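Local coordinates for D-threo-3-hydroxyaspartate dehydratase (Delftia, PDB 3WQC), which catalyses the pyridoxal-phosphate-dependent deamination of D-threo-3-hydroxyaspartate to oxaloacetate and ammonium, and also acts on some related hydroxyaspartates and on D-serine, at residues Pro59-Ala62 with Ala63-Ala66; Glu81-Ala85 with Ala86-Asp90; Gly205-Gln208 with Ala209-Leu213. All coordinates share one frame; numbering follows the deposited sequence.

Contact 1 (Pro59-Ala62 with Ala63-Ala66); sequences PVAA and AQRA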
loop_
_atom_site.group_PDB
_atom_site.type_symbol
_atom_site.label_atom_id
_atom_site.label_comp_id
_atom_site.label_asym_id
_atom_site.label_seq_id
_atom_site.Cartn_x
_atom_site.Cartn_y
_atom_site.Cartn_z
ATOM N N PRO B 59 5.706 -16.549 -11.890
ATOM C CA PRO B 59 6.878 -16.582 -12.801
ATOM C C PRO B 59 8.159 -16.077 -12.161
ATOM O O PRO B 59 9.254 -16.482 -12.549
ATOM C CB PRO B 59 6.494 -15.655 -14.002
ATOM C CG PRO B 59 5.271 -14.896 -13.550
ATOM C CD PRO B 59 4.586 -15.743 -12.469
ATOM N N VAL B 60 8.041 -15.198 -11.157
ATOM C CA VAL B 60 9.271 -14.730 -10.480
ATOM C C VAL B 60 9.813 -15.879 -9.626
ATOM O O VAL B 60 11.042 -16.221 -9.737
ATOM C CB VAL B 60 9.028 -13.535 -9.563
ATOM C CG1 VAL B 60 10.286 -13.132 -8.736
ATOM C CG2 VAL B 60 8.537 -12.315 -10.405
ATOM N N ALA B 61 8.975 -16.578 -8.868
ATOM C CA ALA B 61 9.430 -17.718 -8.084
ATOM C C ALA B 61 9.916 -18.831 -9.019
ATOM O O ALA B 61 10.844 -19.586 -8.642
ATOM C CB ALA B 61 8.261 -18.244 -7.233
ATOM N N ALA B 62 9.311 -18.969 -10.218
ATOM C CA ALA B 62 9.791 -20.004 -11.145
ATOM C C ALA B 62 11.223 -19.728 -11.541
ATOM O O ALA B 62 12.046 -20.627 -11.691
ATOM C CB ALA B 62 8.908 -20.098 -12.416
ATOM N N ALA B 63 11.579 -18.476 -11.772
ATOM C CA ALA B 63 12.956 -18.102 -12.102
ATOM C C ALA B 63 13.890 -18.408 -10.948
ATOM O O ALA B 63 15.033 -18.864 -11.132
ATOM C CB ALA B 63 13.083 -16.623 -12.505
ATOM N N GLN B 64 13.473 -18.102 -9.738
ATOM C CA GLN B 64 14.279 -18.466 -8.527
ATOM C C GLN B 64 14.472 -19.995 -8.440
ATOM O O GLN B 64 15.613 -20.443 -8.180
ATOM C CB GLN B 64 13.586 -17.935 -7.276
ATOM C CG GLN B 64 13.669 -16.353 -7.265
ATOM C CD GLN B 64 12.819 -15.709 -6.196
ATOM O OE1 GLN B 64 13.386 -15.012 -5.264
ATOM N NE2 GLN B 64 11.523 -15.853 -6.308
ATOM N N ARG B 65 13.416 -20.780 -8.709
ATOM C CA ARG B 65 13.501 -22.266 -8.628
ATOM C C ARG B 65 14.440 -22.760 -9.747
ATOM O O ARG B 65 15.363 -23.587 -9.478
ATOM C CB ARG B 65 12.139 -22.909 -8.779
ATOM C CG ARG B 65 12.167 -24.456 -8.795
ATOM C CD ARG B 65 10.715 -24.960 -8.792
ATOM N NE ARG B 65 9.982 -24.633 -10.050
ATOM C CZ ARG B 65 9.018 -23.672 -10.230
ATOM N NH1 ARG B 65 8.447 -23.517 -11.445
ATOM N NH2 ARG B 65 8.613 -22.890 -9.202
ATOM N N ALA B 66 14.295 -22.234 -10.970
ATOM C CA ALA B 66 15.149 -22.639 -12.083
ATOM C C ALA B 66 16.660 -22.425 -11.805
ATOM O O ALA B 66 17.523 -23.224 -12.275
ATOM C CB ALA B 66 14.748 -21.953 -13.383
#
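Q64 folds back along its own helix beside V60, one turn earlier. The two side chains run side by side, pointing the same way. The Q64 amide nitrogen NE2 lies 3.9 Å from V60 CG1 and 3.3 Å from A61 CA. Q64 NE2 also makes a weak, bent hydrogen bond of 3.5 Å to V60 O. V60 O already accepts the backbone N-H of Q64, Q64 N being 3.1 Å away. With an alanine in place of Q64, the weak amide bond to V60 O would go, and a gap would probably open beside V60 CG1 and V249. R65 also turns back. Its CG is anti to the backbone N (chi1 176°) and its chain bends at chi3. This lays one face of the guanidinium over A62 CA, with R65 NH1 3.6 Å from A62 CB. Backbone bonds of the i to i+4 kind hold the turn that carries both side chains: A63 to P59, Q64 to V60, R65 to A61 and A66 to A62. Farther out, A63 and Q64 pack on I34 of helix 27-44, and V60 meets W384 of strand 381-385. These are regular turns of an alpha-helix in the barrel domain of an alanine-racemase-like, pyridoxal-phosphate-dependent enzyme.

Contact 2 (Glu81-Ala85 with Ala86-Asp90); sequences EQFFA and AGTTD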
loop_
_atom_site.group_PDB
_atom_site.type_symbol
_atom_site.label_atom_id
_atom_site.label_comp_id
_atom_site.label_asym_id
_atom_site.label_seq_id
_atom_site.Cartn_x
_atom_site.Cartn_y
_atom_site.Cartn_z
ATOM N N GLU B 81 -1.435 -21.306 -0.694
ATOM C CA GLU B 81 -2.432 -21.899 -1.567
ATOM C C GLU B 81 -2.041 -21.647 -3.039
ATOM O O GLU B 81 -2.115 -22.564 -3.907
ATOM C CB GLU B 81 -3.810 -21.309 -1.079
ATOM C CG GLU B 81 -4.998 -21.542 -1.942
ATOM C CD GLU B 81 -6.203 -20.711 -1.427
ATOM O OE1 GLU B 81 -6.558 -19.607 -2.056
ATOM O OE2 GLU B 81 -6.798 -21.141 -0.399
ATOM N N GLN B 82 -1.630 -20.394 -3.366
ATOM C CA GLN B 82 -1.333 -19.993 -4.774
ATOM C C GLN B 82 -0.142 -20.788 -5.267
ATOM O O GLN B 82 -0.142 -21.323 -6.388
ATOM C CB GLN B 82 -1.012 -18.469 -4.831
ATOM C CG GLN B 82 -0.373 -18.003 -6.183
ATOM C CD GLN B 82 -0.199 -16.467 -6.321
ATOM O OE1 GLN B 82 -1.157 -15.670 -6.367
ATOM N NE2 GLN B 82 1.025 -16.074 -6.518
ATOM N N PHE B 83 0.945 -20.791 -4.511
ATOM C CA PHE B 83 2.171 -21.421 -4.990
ATOM C C PHE B 83 2.033 -22.957 -5.002
ATOM O O PHE B 83 2.559 -23.597 -5.934
ATOM C CB PHE B 83 3.438 -20.949 -4.202
ATOM C CG PHE B 83 3.808 -19.581 -4.610
ATOM C CD1 PHE B 83 4.615 -19.377 -5.726
ATOM C CD2 PHE B 83 3.357 -18.464 -3.889
ATOM C CE1 PHE B 83 4.959 -18.053 -6.139
ATOM C CE2 PHE B 83 3.683 -17.134 -4.300
ATOM C CZ PHE B 83 4.476 -16.930 -5.447
ATOM N N PHE B 84 1.264 -23.520 -4.043
ATOM C CA PHE B 84 1.036 -24.993 -4.135
ATOM C C PHE B 84 0.185 -25.354 -5.377
ATOM O O PHE B 84 0.520 -26.353 -6.063
ATOM C CB PHE B 84 0.317 -25.494 -2.883
ATOM C CG PHE B 84 -0.008 -26.979 -2.963
ATOM C CD1 PHE B 84 1.043 -27.924 -2.989
ATOM C CD2 PHE B 84 -1.348 -27.400 -3.021
ATOM C CE1 PHE B 84 0.721 -29.304 -3.147
ATOM C CE2 PHE B 84 -1.665 -28.769 -3.140
ATOM C CZ PHE B 84 -0.624 -29.683 -3.195
ATOM N N ALA B 85 -0.807 -24.536 -5.691
ATOM C CA ALA B 85 -1.625 -24.778 -6.896
ATOM C C ALA B 85 -0.713 -24.736 -8.144
ATOM O O ALA B 85 -0.987 -25.378 -9.165
ATOM C CB ALA B 85 -2.742 -23.766 -7.031
ATOM N N ALA B 86 0.304 -23.881 -8.103
ATOM C CA ALA B 86 1.281 -23.704 -9.212
ATOM C C ALA B 86 2.383 -24.750 -9.228
ATOM O O ALA B 86 3.273 -24.676 -10.059
ATOM C CB ALA B 86 1.849 -22.283 -9.209
ATOM N N GLY B 87 2.374 -25.687 -8.279
ATOM C CA GLY B 87 3.304 -26.799 -8.288
ATOM C C GLY B 87 4.411 -26.817 -7.223
ATOM O O GLY B 87 5.249 -27.771 -7.175
ATOM N N THR B 88 4.450 -25.765 -6.364
ATOM C CA THR B 88 5.478 -25.710 -5.330
ATOM C C THR B 88 5.001 -26.505 -4.082
ATOM O O THR B 88 3.981 -26.146 -3.499
ATOM C CB THR B 88 5.739 -24.280 -4.901
ATOM O OG1 THR B 88 6.180 -23.571 -6.040
ATOM C CG2 THR B 88 6.860 -24.193 -3.827
ATOM N N THR B 89 5.724 -27.574 -3.689
ATOM C CA THR B 89 5.227 -28.388 -2.583
ATOM C C THR B 89 5.962 -28.114 -1.285
ATOM O O THR B 89 5.417 -28.367 -0.223
ATOM C CB THR B 89 5.372 -29.885 -2.921
ATOM O OG1 THR B 89 6.723 -30.192 -3.191
ATOM C CG2 THR B 89 4.553 -30.242 -4.165
ATOM N N ASP B 90 7.181 -27.569 -1.344
ATOM C CA ASP B 90 8.002 -27.373 -0.116
ATOM C C ASP B 90 7.867 -25.927 0.331
ATOM O O ASP B 90 8.523 -24.990 -0.188
ATOM C CB ASP B 90 9.429 -27.708 -0.512
ATOM C CG ASP B 90 10.446 -27.525 0.602
ATOM O OD1 ASP B 90 10.066 -27.047 1.756
ATOM O OD2 ASP B 90 11.708 -27.724 0.365
#
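F83 and T88 meet at the end of helix 77-85, where the chain turns out of the helix. Three backbone hydrogen bonds bind the turn. A86 N reaches Q82 O at 3.1 Å, still in the helical pattern. T88 N then bonds to F83 O at 2.9 Å, five residues back. G87 N bonds to F84 O at 3.0 Å, coming from well above the carbonyl plane. With the positive phi of G87 (109°), the last two bonds make a Schellman motif, a standard C-terminal helix cap. At these backbone angles a CB on G87 would jam against the carbonyl oxygen of A86. The motif turns the chain from helix 77-85 toward strand 90-93 of the parallel sheet in the barrel domain.

Side-chain contacts follow the turn. F83 CB meets T88 CB at 4.1 Å, and T88 OG1 lies at the edge of the F83 ring, near its plane. The first torsion of F83 sets CG anti to the carbonyl carbon, and the ring leads away from the loop to pack on V52 and I72. F84 CG is instead anti to the backbone N (chi1 177°), and T89 CG2 touches the ring edge at F84 CE1, 4.1 Å away. F84 also packs on R111 and C113.

One contact is a C-H to oxygen approach. F84 CA lies 3.2 Å from T88 O, with an angle of 154° at the hydrogen. T88 O is buried here and has no conventional polar partner in the model. T88 O also sits at the ring edge, 3.5 Å from F84 CD1.

Polar ends reach outside the turn. Q82 NE2 donates to K56 O, while D90 OD1 forms salt bridges with K116 and R49.

Contact 3 (Gly205-Gln208 with Ala209-Leu213); sequences GCVQ and AAEAL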
loop_
_atom_site.group_PDB
_atom_site.type_symbol
_atom_site.label_atom_id
_atom_site.label_comp_id
_atom_site.label_asym_id
_atom_site.label_seq_id
_atom_site.Cartn_x
_atom_site.Cartn_y
_atom_site.Cartn_z
ATOM N N GLY B 205 23.255 -17.578 17.070
ATOM C CA GLY B 205 22.094 -17.724 17.946
ATOM C C GLY B 205 21.163 -18.829 17.428
ATOM O O GLY B 205 20.638 -19.599 18.252
ATOM N N CYS B 206 20.949 -18.948 16.101
ATOM C CA CYS B 206 20.039 -20.004 15.632
ATOM C C CYS B 206 20.669 -21.368 15.912
ATOM O O CYS B 206 19.988 -22.310 16.279
ATOM C CB CYS B 206 19.740 -19.740 14.154
ATOM S SG CYS B 206 18.148 -20.469 13.735
ATOM N N VAL B 207 21.988 -21.497 15.594
ATOM C CA VAL B 207 22.659 -22.774 15.828
ATOM C C VAL B 207 22.696 -23.067 17.346
ATOM O O VAL B 207 22.465 -24.246 17.700
ATOM C CB VAL B 207 24.083 -22.675 15.201
ATOM C CG1 VAL B 207 24.899 -23.915 15.637
ATOM C CG2 VAL B 207 23.990 -22.672 13.653
ATOM N N GLN B 208 22.877 -22.052 18.190
ATOM C CA GLN B 208 22.827 -22.297 19.647
ATOM C C GLN B 208 21.493 -22.912 20.047
ATOM O O GLN B 208 21.440 -23.882 20.834
ATOM C CB GLN B 208 23.018 -20.966 20.410
ATOM C CG GLN B 208 22.873 -20.998 21.935
ATOM C CD GLN B 208 22.980 -19.619 22.583
ATOM O OE1 GLN B 208 23.057 -18.610 21.853
ATOM N NE2 GLN B 208 22.716 -19.531 23.843
ATOM N N ALA B 209 20.391 -22.360 19.494
ATOM C CA ALA B 209 19.062 -22.918 19.872
ATOM C C ALA B 209 18.970 -24.363 19.393
ATOM O O ALA B 209 18.442 -25.234 20.120
ATOM C CB ALA B 209 17.965 -22.067 19.225
ATOM N N ALA B 210 19.428 -24.636 18.134
ATOM C CA ALA B 210 19.314 -26.026 17.585
ATOM C C ALA B 210 20.147 -26.958 18.519
ATOM O O ALA B 210 19.689 -28.075 18.810
ATOM C CB ALA B 210 19.839 -26.079 16.172
ATOM N N GLU B 211 21.341 -26.476 18.875
ATOM C CA GLU B 211 22.211 -27.360 19.696
ATOM C C GLU B 211 21.616 -27.642 21.079
ATOM O O GLU B 211 21.806 -28.733 21.658
ATOM C CB GLU B 211 23.600 -26.778 19.828
ATOM C CG GLU B 211 24.299 -26.882 18.492
ATOM C CD GLU B 211 25.656 -26.191 18.477
ATOM O OE1 GLU B 211 26.432 -26.316 17.479
ATOM O OE2 GLU B 211 26.020 -25.500 19.457
ATOM N N ALA B 212 20.892 -26.667 21.635
ATOM C CA ALA B 212 20.216 -26.867 22.962
ATOM C C ALA B 212 19.102 -27.925 22.792
ATOM O O ALA B 212 18.983 -28.836 23.618
ATOM C CB ALA B 212 19.672 -25.543 23.485
ATOM N N LEU B 213 18.266 -27.797 21.736
ATOM C CA LEU B 213 17.215 -28.796 21.538
ATOM C C LEU B 213 17.848 -30.206 21.395
ATOM O O LEU B 213 17.369 -31.174 21.976
ATOM C CB LEU B 213 16.426 -28.444 20.257
ATOM C CG LEU B 213 15.505 -27.216 20.425
ATOM C CD1 LEU B 213 15.108 -26.799 18.974
ATOM C CD2 LEU B 213 14.251 -27.568 21.258
#
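V207 and E211 stand one turn apart, and their side chains are angled across each other. Branch CG1 of V207 does the touching. It is anti to the backbone N (chi1 171°), which puts it against the E211 carboxylate. V207 CG1 lies 3.4 Å from E211 OE1 and 3.7 Å from E211 CD. E211 sets CG anti to its own carbonyl carbon and then runs extended. Its aliphatic part therefore leans back over the preceding turn, with E211 CG 3.3 Å from V207 O. This is a contact between a methyl group and one carboxylate oxygen, with no charge partner for E211 in either segment.

V207 O is also the acceptor for E211 N, at 2.8 Å. The same carbonyl thus takes the backbone N-H and lies against the foot of the E211 side chain.

Q208 is turned another way. The extended Q208 side chain reaches the loop residues A156 and D157. The small residues stay close to the backbone. A209 CB rests 3.6 Å from C206 O, and A210 CB rests 3.5 Å from V207 O. A212 CB lies beside Q208 O.

Backbone bonds A209 to G205, A210 to C206 and A212 to Q208 continue the alpha-helical ladder through the C-terminal half of helix 192-215. One side of this helix lies on the parallel sheet of the barrel domain: C206 and A210 touch V179 of strand 175-180 and V223 of strand 222-225. V207 also reaches V223. On another side A209 and A212 pack against L162 of helix 159-171.

Contacts 1 and 2 are neighbours, their centres 12 Å apart. A61 CB of contact 1 packs on F83 CE1 of contact 2 at 3.5 Å, joining helices 58-66 and 77-85. Contact 3 stands apart, its centre 31 Å from that of contact 1 and 30 Å from that of contact 2. All three belong to the barrel domain. Contact 3 is mostly buried, though its E211 and Q208 are exposed; contact 1 is partly buried and contact 2 lies at the surface. Contacts 1 and 3 are plain helical turns. Contact 1 adds a folded-back amide and guanidinium; contact 3 sets a methyl against a carboxylate. In contact 2 a Schellman turn at G87 closes the helix, with aromatic rings beside it.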